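Phosphoheptose isomerase (Neisseria gonorrhoeae, PDB 5I01) catalyses, as a zinc-dependent homotetramer of the SIS family, the isomerization of sedoheptulose 7-phosphate to D-glycero-D-manno-heptose 7-phosphate, the first step of heptose biosynthesis. Local coordinates at residues L40-N45 with G115-G120; Q107-G112 with V134-E139; I121-N126 with E178-L183; I145-R150 with L182-M187. The protein carries 1 engineered substitution. All coordinates share one frame; numbering follows the deposited sequence.

Overall arrangement
Four contacts tie helices to the central strands of a parallel sheet, or helix to helix beside it. From the N terminus, the end of helix 29-44 meets the start of strand 117-122 in interaction 1, closing a loop of 69 residues. Interaction 2 joins the helices that precede and follow that strand in the chain, 105-111 and 128-139, so it crosses interactions 1 and 3. Leu118 touches Ala137 and links interactions 1 and 2. The far end of the strand meets helix 173-193 in interaction 3. Strand 143-149 meets the same helix in interaction 4. Interactions 3 and 4 share Leu182 and Leu183, and Thr148 O accepts a hydrogen bond from His180 NE2 between them.

Interaction 1. Residues L40-N45 with G115-G120; sequences LQCLMN and GDVLVG
This is a small helix-on-sheet contact of the SIS domain, where the end of helix 29-44 packs on the start of the central strand 117-122. One residue, Cys42, carries the helix side. Its CA is 6.0 Å from the CA of Asp116, the nearest CA pair across the contact. The thiol lies anti to the backbone N (chi1 160°). This turns SG over the turn that leads into the strand. There SG is 3.6 Å from Gly115 O and 3.9 Å from Asp116 CA. The CB of Cys42 meets a methyl instead, with Val117 CG2 at 3.8 Å. The same methyl is 4.0 Å from Cys42 SG, so it touches both heavy atoms of the short side chain. Val117 CG2 stands beside its own backbone N, while CG1 packs toward Ile145 of the next strand. Gly115 has a positive phi of 90°, a backbone shape that suits glycine. The CB of Asp116 points away from the helix. Its carboxylate is engaged by a salt bridge to Lys48 and by the backbone N of Arg113, not by the helix. The helix brings a thiol, which meets the Gly115-Asp116 backbone and a Val117 methyl. The contact is thus buried, with one sulfur packed against a peptide and one methyl laid along the cysteine.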
loop_
_atom_site.group_PDB
_atom_site.type_symbol
_atom_site.label_atom_id
_atom_site.label_comp_id
_atom_site.label_asym_id
_atom_site.label_seq_id
_atom_site.Cartn_x
_atom_site.Cartn_y
_atom_site.Cartn_z
ATOM N N LEU A 40 -7.024 25.193 5.557
ATOM C CA LEU A 40 -6.039 26.229 5.925
ATOM C C LEU A 40 -6.074 26.603 7.403
ATOM O O LEU A 40 -5.027 26.793 8.013
ATOM C CB LEU A 40 -6.264 27.503 5.114
ATOM C CG LEU A 40 -5.866 27.442 3.643
ATOM C CD1 LEU A 40 -6.624 28.515 2.860
ATOM C CD2 LEU A 40 -4.352 27.572 3.478
ATOM N N GLN A 41 -7.279 26.747 7.950
ATOM C CA GLN A 41 -7.490 27.011 9.382
ATOM C C GLN A 41 -6.928 25.870 10.240
ATOM O O GLN A 41 -6.230 26.110 11.233
ATOM C CB GLN A 41 -8.992 27.190 9.653
ATOM C CG GLN A 41 -9.393 27.511 11.090
ATOM C CD GLN A 41 -10.894 27.326 11.340
ATOM O OE1 GLN A 41 -11.468 26.254 11.076
ATOM N NE2 GLN A 41 -11.535 28.366 11.867
ATOM N N CYS A 42 -7.245 24.636 9.847
ATOM C CA CYS A 42 -6.777 23.439 10.551
ATOM C C CYS A 42 -5.256 23.313 10.546
ATOM O O CYS A 42 -4.656 23.081 11.591
ATOM C CB CYS A 42 -7.410 22.186 9.943
ATOM S SG CYS A 42 -6.543 20.643 10.292
ATOM N N LEU A 43 -4.650 23.471 9.372
ATOM C CA LEU A 43 -3.190 23.379 9.205
ATOM C C LEU A 43 -2.444 24.458 9.976
ATOM O O LEU A 43 -1.464 24.163 10.645
ATOM C CB LEU A 43 -2.800 23.468 7.724
ATOM C CG LEU A 43 -3.173 22.275 6.836
ATOM C CD1 LEU A 43 -3.071 22.658 5.363
ATOM C CD2 LEU A 43 -2.301 21.062 7.137
ATOM N N MET A 44 -2.910 25.699 9.872
ATOM C CA MET A 44 -2.308 26.824 10.609
ATOM C C MET A 44 -2.444 26.736 12.143
ATOM O O MET A 44 -1.653 27.353 12.857
ATOM C CB MET A 44 -2.852 28.167 10.097
ATOM C CG MET A 44 -2.252 28.587 8.759
ATOM S SD MET A 44 -3.287 29.755 7.859
ATOM C CE MET A 44 -2.034 30.808 7.118
ATOM N N ASN A 45 -3.421 25.972 12.645
ATOM C CA ASN A 45 -3.520 25.651 14.082
ATOM C C ASN A 45 -2.864 24.294 14.403
ATOM O O ASN A 45 -3.352 23.554 15.254
ATOM C CB ASN A 45 -4.989 25.658 14.538
ATOM C CG ASN A 45 -5.673 27.012 14.328
ATOM O OD1 ASN A 45 -5.256 27.825 13.500
ATOM N ND2 ASN A 45 -6.743 27.250 15.082
ATOM N N GLY A 115 -9.976 19.549 16.259
ATOM C CA GLY A 115 -9.525 20.517 15.251
ATOM C C GLY A 115 -9.018 19.943 13.929
ATOM O O GLY A 115 -8.906 20.698 12.964
ATOM N N ASP A 116 -8.701 18.638 13.873
ATOM C CA ASP A 116 -8.267 17.972 12.631
ATOM C C ASP A 116 -9.423 17.891 11.638
ATOM O O ASP A 116 -10.561 18.244 11.958
ATOM C CB ASP A 116 -7.750 16.547 12.899
ATOM C CG ASP A 116 -6.414 16.513 13.617
ATOM O OD1 ASP A 116 -5.668 17.515 13.577
ATOM O OD2 ASP A 116 -6.102 15.455 14.213
ATOM N N VAL A 117 -9.126 17.437 10.427
ATOM C CA VAL A 117 -10.111 17.385 9.363
ATOM C C VAL A 117 -10.125 16.004 8.719
ATOM O O VAL A 117 -9.080 15.481 8.366
ATOM C CB VAL A 117 -9.846 18.492 8.326
ATOM C CG1 VAL A 117 -10.648 18.274 7.053
ATOM C CG2 VAL A 117 -10.181 19.842 8.937
ATOM N N LEU A 118 -11.318 15.423 8.614
ATOM C CA LEU A 118 -11.546 14.213 7.870
ATOM C C LEU A 118 -12.136 14.583 6.527
ATOM O O LEU A 118 -13.169 15.267 6.460
ATOM C CB LEU A 118 -12.514 13.294 8.607
ATOM C CG LEU A 118 -12.936 11.987 7.911
ATOM C CD1 LEU A 118 -11.731 11.108 7.646
ATOM C CD2 LEU A 118 -13.966 11.221 8.722
ATOM N N VAL A 119 -11.487 14.111 5.465
ATOM C CA VAL A 119 -12.016 14.185 4.120
ATOM C C VAL A 119 -12.512 12.806 3.772
ATOM O O VAL A 119 -11.717 11.922 3.504
ATOM C CB VAL A 119 -10.951 14.641 3.108
ATOM C CG1 VAL A 119 -11.501 14.610 1.684
ATOM C CG2 VAL A 119 -10.446 16.036 3.473
ATOM N N GLY A 120 -13.827 12.621 3.781
ATOM C CA GLY A 120 -14.434 11.332 3.456
ATOM C C GLY A 120 -14.890 11.348 2.018
ATOM O O GLY A 120 -15.634 12.235 1.630
#

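Interaction 2. Residues Q107-G112 with V134-E139; sequences QVRALG and VKAAHE
Val108 turns CG1 anti to its backbone N (chi1 173°), and that methyl reaches helix 128-139. It sits 4.0 Å from Ala136 CB and 3.8 Å from the backbone N of Ala137. The methyl of Ala137 is a little farther, with its CB 4.4 Å from Val108 CG1. Arg109 follows a different path. Its chain bends at chi3 (-74°), which brings the guanidinium back toward the neighbouring helix. Its NH1 comes within 3.8 Å of Ala136 CB and meets that methyl obliquely. Ala136 CB therefore lies between a valine methyl and an arginine nitrogen. The two helix segments run nearly in the same direction, at 25°, with axes 9.2 Å apart. Ala136 points its CB at the partner helix, and Ala137 lies beside it. The CA atoms of Val108 and Ala136 are 6.4 Å apart, the nearest of the pair. Helices 105-111 and 128-139 flank strand 117-122 in the chain and pack side by side. Arg109 also reaches a second subunit, where its NE forms a salt bridge with Glu78 of that chain. Arg140, just beyond the second helix, donates to Arg109 O and Gly112 O. Glu139 lies near the guanidinium, but the charged groups are not in contact. The opposite charges may still attract weakly. The chemistry is thus apolar between the helices, with the charge of Arg109 paired to Glu78 of the second subunit.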
loop_
_atom_site.group_PDB
_atom_site.type_symbol
_atom_site.label_atom_id
_atom_site.label_comp_id
_atom_site.label_asym_id
_atom_site.label_seq_id
_atom_site.Cartn_x
_atom_site.Cartn_y
_atom_site.Cartn_z
ATOM N N GLN A 107 -8.927 3.914 12.665
ATOM C CA GLN A 107 -7.759 4.761 12.421
ATOM C C GLN A 107 -8.004 6.230 12.802
ATOM O O GLN A 107 -7.073 6.929 13.215
ATOM C CB GLN A 107 -7.309 4.650 10.968
ATOM C CG GLN A 107 -6.805 3.267 10.596
ATOM C CD GLN A 107 -6.363 3.202 9.154
ATOM O OE1 GLN A 107 -5.285 3.699 8.792
ATOM N NE2 GLN A 107 -7.198 2.605 8.309
ATOM N N VAL A 108 -9.248 6.688 12.662
ATOM C CA VAL A 108 -9.634 8.045 13.083
ATOM C C VAL A 108 -9.532 8.148 14.602
ATOM O O VAL A 108 -8.973 9.114 15.108
ATOM C CB VAL A 108 -11.051 8.434 12.596
ATOM C CG1 VAL A 108 -11.488 9.766 13.187
ATOM C CG2 VAL A 108 -11.095 8.514 11.071
ATOM N N ARG A 109 -10.050 7.147 15.317
ATOM C CA ARG A 109 -9.880 7.066 16.780
ATOM C C ARG A 109 -8.409 6.974 17.227
ATOM O O ARG A 109 -8.065 7.519 18.261
ATOM C CB ARG A 109 -10.706 5.917 17.391
ATOM C CG ARG A 109 -12.175 6.265 17.622
ATOM C CD ARG A 109 -12.887 5.258 18.520
ATOM N NE ARG A 109 -13.166 3.994 17.828
ATOM C CZ ARG A 109 -14.163 3.777 16.951
ATOM N NH1 ARG A 109 -15.028 4.743 16.615
ATOM N NH2 ARG A 109 -14.297 2.568 16.392
ATOM N N ALA A 110 -7.552 6.308 16.454
ATOM C CA ALA A 110 -6.104 6.300 16.725
ATOM C C ALA A 110 -5.448 7.670 16.519
ATOM O O ALA A 110 -4.863 8.231 17.448
ATOM C CB ALA A 110 -5.405 5.272 15.853
ATOM N N LEU A 111 -5.557 8.195 15.299
ATOM C CA LEU A 111 -4.789 9.372 14.870
ATOM C C LEU A 111 -5.444 10.725 15.143
ATOM O O LEU A 111 -4.743 11.698 15.376
ATOM C CB LEU A 111 -4.473 9.270 13.375
ATOM C CG LEU A 111 -3.734 8.004 12.926
ATOM C CD1 LEU A 111 -3.440 8.070 11.439
ATOM C CD2 LEU A 111 -2.443 7.793 13.704
ATOM N N GLY A 112 -6.769 10.792 15.093
ATOM C CA GLY A 112 -7.496 12.065 15.121
ATOM C C GLY A 112 -7.393 12.813 16.434
ATOM O O GLY A 112 -7.257 12.209 17.500
ATOM N N VAL A 134 -17.157 9.200 9.725
ATOM C CA VAL A 134 -17.777 10.500 10.028
ATOM C C VAL A 134 -18.222 10.581 11.502
ATOM O O VAL A 134 -17.967 11.588 12.188
ATOM C CB VAL A 134 -18.959 10.800 9.071
ATOM C CG1 VAL A 134 -19.754 12.026 9.518
ATOM C CG2 VAL A 134 -18.445 11.006 7.650
ATOM N N LYS A 135 -18.875 9.525 11.989
ATOM C CA LYS A 135 -19.234 9.446 13.410
ATOM C C LYS A 135 -18.008 9.649 14.302
ATOM O O LYS A 135 -18.006 10.536 15.161
ATOM C CB LYS A 135 -19.939 8.125 13.744
ATOM C CG LYS A 135 -21.404 8.112 13.334
ATOM C CD LYS A 135 -21.970 6.697 13.268
ATOM C CE LYS A 135 -23.400 6.676 12.746
ATOM N NZ LYS A 135 -23.731 5.361 12.139
ATOM N N ALA A 136 -16.961 8.861 14.071
ATOM C CA ALA A 136 -15.747 8.940 14.888
ATOM C C ALA A 136 -15.106 10.320 14.855
ATOM O O ALA A 136 -14.614 10.788 15.880
ATOM C CB ALA A 136 -14.743 7.896 14.453
ATOM N N ALA A 137 -15.113 10.954 13.681
ATOM C CA ALA A 137 -14.621 12.317 13.525
ATOM C C ALA A 137 -15.469 13.310 14.331
ATOM O O ALA A 137 -14.925 14.227 14.969
ATOM C CB ALA A 137 -14.603 12.711 12.059
ATOM N N HIS A 138 -16.791 13.130 14.311
ATOM C CA HIS A 138 -17.662 13.991 15.114
ATOM C C HIS A 138 -17.401 13.799 16.610
ATOM O O HIS A 138 -17.178 14.784 17.314
ATOM C CB HIS A 138 -19.141 13.813 14.756
ATOM C CG HIS A 138 -19.539 14.513 13.490
ATOM N ND1 HIS A 138 -20.585 14.087 12.699
ATOM C CD2 HIS A 138 -19.022 15.604 12.871
ATOM C CE1 HIS A 138 -20.699 14.885 11.653
ATOM N NE2 HIS A 138 -19.766 15.817 11.736
ATOM N N GLU A 139 -17.367 12.548 17.072
ATOM C CA GLU A 139 -17.022 12.224 18.474
ATOM C C GLU A 139 -15.655 12.778 18.923
ATOM O O GLU A 139 -15.498 13.122 20.096
ATOM C CB GLU A 139 -17.120 10.703 18.735
ATOM C CG GLU A 139 -18.566 10.207 18.871
ATOM C CD GLU A 139 -18.793 8.724 18.529
ATOM O OE1 GLU A 139 -17.945 8.094 17.848
ATOM O OE2 GLU A 139 -19.857 8.184 18.932
#

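Interaction 3. Residues I121-N126 with E178-L183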
loop_
_atom_site.group_PDB
_atom_site.type_symbol
_atom_site.label_atom_id
_atom_site.label_comp_id
_atom_site.label_asym_id
_atom_site.label_seq_id
_atom_site.Cartn_x
_atom_site.Cartn_y
_atom_site.Cartn_z
ATOM N N ILE A 121 -14.451 10.369 1.229
ATOM C CA ILE A 121 -14.762 10.331 -0.198
ATOM C C ILE A 121 -15.637 9.115 -0.474
ATOM O O ILE A 121 -15.307 7.997 -0.060
ATOM C CB ILE A 121 -13.496 10.303 -1.080
ATOM C CG1 ILE A 121 -12.517 11.406 -0.653
ATOM C CG2 ILE A 121 -13.859 10.499 -2.558
ATOM C CD1 ILE A 121 -11.136 11.290 -1.253
ATOM N N SER A 122 -16.752 9.355 -1.176
ATOM C CA SER A 122 -17.776 8.351 -1.419
ATOM C C SER A 122 -18.670 8.758 -2.599
ATOM O O SER A 122 -19.440 9.722 -2.499
ATOM C CB SER A 122 -18.622 8.188 -0.159
ATOM O OG SER A 122 -19.699 7.293 -0.364
ATOM N N THR A 123 -18.611 8.011 -3.695
ATOM C CA THR A 123 -19.336 8.402 -4.897
ATOM C C THR A 123 -20.854 8.350 -4.771
ATOM O O THR A 123 -21.508 9.073 -5.483
ATOM C CB THR A 123 -18.908 7.588 -6.123
ATOM O OG1 THR A 123 -19.128 6.196 -5.882
ATOM C CG2 THR A 123 -17.431 7.840 -6.432
ATOM N N SER A 124 -21.401 7.517 -3.880
ATOM C CA SER A 124 -22.853 7.497 -3.591
ATOM C C SER A 124 -23.285 8.239 -2.305
ATOM O O SER A 124 -24.471 8.524 -2.127
ATOM C CB SER A 124 -23.355 6.054 -3.513
ATOM O OG SER A 124 -22.706 5.342 -2.472
ATOM N N GLY A 125 -22.342 8.530 -1.409
ATOM C CA GLY A 125 -22.663 9.070 -0.093
ATOM C C GLY A 125 -23.213 8.035 0.885
ATOM O O GLY A 125 -23.673 8.404 1.962
ATOM N N ASN A 126 -23.152 6.747 0.527
ATOM C CA ASN A 126 -23.731 5.651 1.324
ATOM C C ASN A 126 -22.704 4.601 1.783
ATOM O O ASN A 126 -23.091 3.589 2.372
ATOM C CB ASN A 126 -24.844 4.954 0.520
ATOM C CG ASN A 126 -26.007 5.882 0.187
ATOM O OD1 ASN A 126 -26.492 6.639 1.032
ATOM N ND2 ASN A 126 -26.459 5.823 -1.052
ATOM N N GLU A 178 -13.987 11.605 -11.492
ATOM C CA GLU A 178 -13.254 12.574 -12.318
ATOM C C GLU A 178 -13.424 14.015 -11.841
ATOM O O GLU A 178 -12.473 14.794 -11.901
ATOM C CB GLU A 178 -13.680 12.459 -13.773
ATOM C CG GLU A 178 -13.250 11.150 -14.417
ATOM C CD GLU A 178 -14.063 10.782 -15.649
ATOM O OE1 GLU A 178 -14.795 11.655 -16.186
ATOM O OE2 GLU A 178 -13.973 9.600 -16.084
ATOM N N ASN A 179 -14.634 14.361 -11.391
ATOM C CA ASN A 179 -14.894 15.656 -10.744
ATOM C C ASN A 179 -14.217 15.742 -9.357
ATOM O O ASN A 179 -13.727 16.799 -8.968
ATOM C CB ASN A 179 -16.408 15.936 -10.622
ATOM C CG ASN A 179 -17.032 16.366 -11.932
ATOM O OD1 ASN A 179 -17.464 17.509 -12.090
ATOM N ND2 ASN A 179 -17.069 15.456 -12.889
ATOM N N HIS A 180 -14.199 14.641 -8.615
ATOM C CA HIS A 180 -13.544 14.617 -7.315
ATOM C C HIS A 180 -12.058 15.001 -7.384
ATOM O O HIS A 180 -11.572 15.770 -6.541
ATOM C CB HIS A 180 -13.696 13.244 -6.641
ATOM C CG HIS A 180 -15.033 13.013 -6.009
ATOM N ND1 HIS A 180 -15.416 11.781 -5.523
ATOM C CD2 HIS A 180 -16.068 13.851 -5.768
ATOM C CE1 HIS A 180 -16.630 11.870 -5.013
ATOM N NE2 HIS A 180 -17.049 13.114 -5.156
ATOM N N ILE A 181 -11.344 14.469 -8.374
ATOM C CA ILE A 181 -9.910 14.741 -8.487
ATOM C C ILE A 181 -9.649 16.187 -8.918
ATOM O O ILE A 181 -8.687 16.792 -8.461
ATOM C CB ILE A 181 -9.159 13.702 -9.374
ATOM C CG1 ILE A 181 -7.657 13.772 -9.121
ATOM C CG2 ILE A 181 -9.438 13.876 -10.859
ATOM C CD1 ILE A 181 -7.277 13.341 -7.712
ATOM N N LEU A 182 -10.510 16.731 -9.782
ATOM C CA LEU A 182 -10.489 18.152 -10.097
ATOM C C LEU A 182 -10.657 18.974 -8.813
ATOM O O LEU A 182 -9.863 19.880 -8.556
ATOM C CB LEU A 182 -11.581 18.514 -11.124
ATOM C CG LEU A 182 -11.882 20.005 -11.359
ATOM C CD1 LEU A 182 -10.624 20.758 -11.766
ATOM C CD2 LEU A 182 -12.969 20.194 -12.401
ATOM N N LEU A 183 -11.688 18.651 -8.026
ATOM C CA LEU A 183 -11.959 19.342 -6.759
ATOM C C LEU A 183 -10.750 19.326 -5.816
ATOM O O LEU A 183 -10.381 20.355 -5.263
ATOM C CB LEU A 183 -13.190 18.751 -6.047
ATOM C CG LEU A 183 -14.560 19.044 -6.663
ATOM C CD1 LEU A 183 -15.652 18.283 -5.932
ATOM C CD2 LEU A 183 -14.869 20.527 -6.631
#
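Ile121 CG2 presses on the imidazole of His180, 3.6 Å from ND1 and 3.9 Å from CE1. This is the tight part of the contact. CG2 lies anti to the backbone N of Ile121, and the methyl meets the ring obliquely. The two side chains slide past each other in opposite directions. His180 projects from helix 173-193 toward the end of strand 117-122. Its CG is anti to its own carbonyl carbon (chi1 -78°), which sends the ring across to the sheet. The ring rotation is also fixed at the far nitrogen, where NE2 donates to Thr148 O on the adjacent strand. The remaining approaches are looser. Ser122 O lies at the ring edge, near its plane, 4.3 Å from His180 CE1. Thr123 CG2 is also 4.3 Å from His180 CE1 and comes in obliquely. Beyond Thr123 the chain draws away from helix 173-193 and turns through Ser124 and Gly125 to the exposed Asn126. Weak bonds within the turn support its shape. Ser122 OG accepts one from Gly125 N at 3.1 Å and is hydrogen-bonded to Ser127 OG. Ser124 OG takes another weak bond from Asn126 N. Ser122, Thr123, Ser124 and Ser127 are predicted to bind substrate, consistent with the loop after a strand that holds the sugar phosphate in SIS domains. The buried histidine thus joins apolar packing on strand 117-122 to a hydrogen bond on strand 143-149, next to the serine-rich turn that probably receives the substrate.

Interaction 4. Residues I145-R150 with L182-M187; sequences IALTGR and LLIHAM. With ZN (zinc ion), chain E.
Helix 173-193 carries a zinc ligand and also packs on the central sheet, and this contact is part of that packing. Leu147, on strand 143-149, supplies the touching group from the sheet. Its CD2 methyl is 4.1 Å from Ile184 CG1, and the two side chains cross at about a right angle. The same methyl is 4.5 Å from Met187 CE. Met187 lies three residues after Ile184, so both reach it. Ile184 CG1 is anti to its carbonyl carbon (chi1 -77°), which brings the end of the chain nearer to the strand. Leu166 of the next strand touches both Leu147 and Met187 and continues the apolar layer. His185 leaves the helix in a different direction. Its NE2 binds the zinc ion at 2.2 Å, together with His63 and Glu67 of the same chain and Gln177 of the third subunit. Its other nitrogen, ND1, is hydrogen-bonded to Glu178 of the third subunit, which fixes the ring rotation. The zinc site thus spans two chains, while the end of the Ile184 side chain reaches Leu147. A helix packed on a parallel sheet is the alpha/beta layering of the SIS fold, and the metal at the subunit boundary marks the GmhA zinc site.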
loop_
_atom_site.group_PDB
_atom_site.type_symbol
_atom_site.label_atom_id
_atom_site.label_comp_id
_atom_site.label_asym_id
_atom_site.label_seq_id
_atom_site.Cartn_x
_atom_site.Cartn_y
_atom_site.Cartn_z
ATOM N N ILE A 145 -15.107 17.134 5.641
ATOM C CA ILE A 145 -15.318 17.552 4.258
ATOM C C ILE A 145 -15.695 16.299 3.486
ATOM O O ILE A 145 -14.878 15.392 3.323
ATOM C CB ILE A 145 -14.067 18.214 3.642
ATOM C CG1 ILE A 145 -13.720 19.494 4.402
ATOM C CG2 ILE A 145 -14.276 18.522 2.153
ATOM C CD1 ILE A 145 -12.329 20.021 4.124
ATOM N N ALA A 146 -16.941 16.245 3.032
ATOM C CA ALA A 146 -17.449 15.088 2.318
ATOM C C ALA A 146 -17.354 15.343 0.822
ATOM O O ALA A 146 -17.836 16.370 0.341
ATOM C CB ALA A 146 -18.892 14.822 2.715
ATOM N N LEU A 147 -16.716 14.417 0.101
ATOM C CA LEU A 147 -16.756 14.395 -1.351
ATOM C C LEU A 147 -17.718 13.284 -1.750
ATOM O O LEU A 147 -17.378 12.102 -1.641
ATOM C CB LEU A 147 -15.355 14.180 -1.943
ATOM C CG LEU A 147 -14.493 15.452 -2.021
ATOM C CD1 LEU A 147 -14.168 15.965 -0.623
ATOM C CD2 LEU A 147 -13.207 15.226 -2.789
ATOM N N THR A 148 -18.922 13.672 -2.188
ATOM C CA THR A 148 -19.994 12.726 -2.553
ATOM C C THR A 148 -20.475 12.902 -3.987
ATOM O O THR A 148 -20.054 13.824 -4.683
ATOM C CB THR A 148 -21.217 12.852 -1.619
ATOM O OG1 THR A 148 -21.894 14.091 -1.868
ATOM C CG2 THR A 148 -20.800 12.779 -0.142
ATOM N N GLY A 149 -21.351 11.995 -4.420
ATOM C CA GLY A 149 -22.012 12.075 -5.728
ATOM C C GLY A 149 -23.488 11.789 -5.609
ATOM O O GLY A 149 -23.973 11.485 -4.526
ATOM N N ARG A 150 -24.194 11.879 -6.731
ATOM C CA ARG A 150 -25.659 11.659 -6.795
ATOM C C ARG A 150 -26.421 12.682 -5.907
ATOM O O ARG A 150 -26.279 13.885 -6.140
ATOM C CB ARG A 150 -26.011 10.181 -6.522
ATOM C CG ARG A 150 -25.420 9.254 -7.568
ATOM C CD ARG A 150 -25.354 7.795 -7.150
ATOM N NE ARG A 150 -24.500 7.039 -8.077
ATOM C CZ ARG A 150 -24.350 5.712 -8.093
ATOM N NH1 ARG A 150 -24.999 4.935 -7.224
ATOM N NH2 ARG A 150 -23.539 5.149 -8.991
ATOM N N LEU A 182 -10.510 16.731 -9.782
ATOM C CA LEU A 182 -10.489 18.152 -10.097
ATOM C C LEU A 182 -10.657 18.974 -8.813
ATOM O O LEU A 182 -9.863 19.880 -8.556
ATOM C CB LEU A 182 -11.581 18.514 -11.124
ATOM C CG LEU A 182 -11.882 20.005 -11.359
ATOM C CD1 LEU A 182 -10.624 20.758 -11.766
ATOM C CD2 LEU A 182 -12.969 20.194 -12.401
ATOM N N LEU A 183 -11.688 18.651 -8.026
ATOM C CA LEU A 183 -11.959 19.342 -6.759
ATOM C C LEU A 183 -10.750 19.326 -5.816
ATOM O O LEU A 183 -10.381 20.355 -5.263
ATOM C CB LEU A 183 -13.190 18.751 -6.047
ATOM C CG LEU A 183 -14.560 19.044 -6.663
ATOM C CD1 LEU A 183 -15.652 18.283 -5.932
ATOM C CD2 LEU A 183 -14.869 20.527 -6.631
ATOM N N ILE A 184 -10.133 18.159 -5.663
ATOM C CA ILE A 184 -8.912 18.010 -4.865
ATOM C C ILE A 184 -7.799 18.932 -5.347
ATOM O O ILE A 184 -7.163 19.600 -4.538
ATOM C CB ILE A 184 -8.440 16.535 -4.845
ATOM C CG1 ILE A 184 -9.336 15.750 -3.878
ATOM C CG2 ILE A 184 -6.963 16.409 -4.463
ATOM C CD1 ILE A 184 -9.215 14.246 -3.970
ATOM N N HIS A 185 -7.568 18.947 -6.657
ATOM C CA HIS A 185 -6.533 19.789 -7.264
ATOM C C HIS A 185 -6.769 21.266 -7.021
ATOM O O HIS A 185 -5.833 21.994 -6.717
ATOM C CB HIS A 185 -6.404 19.507 -8.766
ATOM C CG HIS A 185 -5.644 18.257 -9.070
ATOM N ND1 HIS A 185 -5.827 17.531 -10.226
ATOM C CD2 HIS A 185 -4.700 17.597 -8.357
ATOM C CE1 HIS A 185 -5.015 16.488 -10.219
ATOM N NE2 HIS A 185 -4.321 16.504 -9.093
ATOM N N ALA A 186 -8.020 21.693 -7.164
ATOM C CA ALA A 186 -8.415 23.074 -6.909
ATOM C C ALA A 186 -8.229 23.468 -5.434
ATOM O O ALA A 186 -7.846 24.601 -5.153
ATOM C CB ALA A 186 -9.858 23.292 -7.342
ATOM N N MET A 187 -8.497 22.534 -4.515
ATOM C CA MET A 187 -8.284 22.742 -3.074
ATOM C C MET A 187 -6.792 22.863 -2.719
ATOM O O MET A 187 -6.401 23.782 -1.992
ATOM C CB MET A 187 -8.926 21.611 -2.240
ATOM C CG MET A 187 -10.441 21.696 -2.112
ATOM S SD MET A 187 -11.205 20.517 -0.953
ATOM C CE MET A 187 -10.931 18.918 -1.717
HETATM ZN ZN ZN E . -2.394 15.460 -8.777
#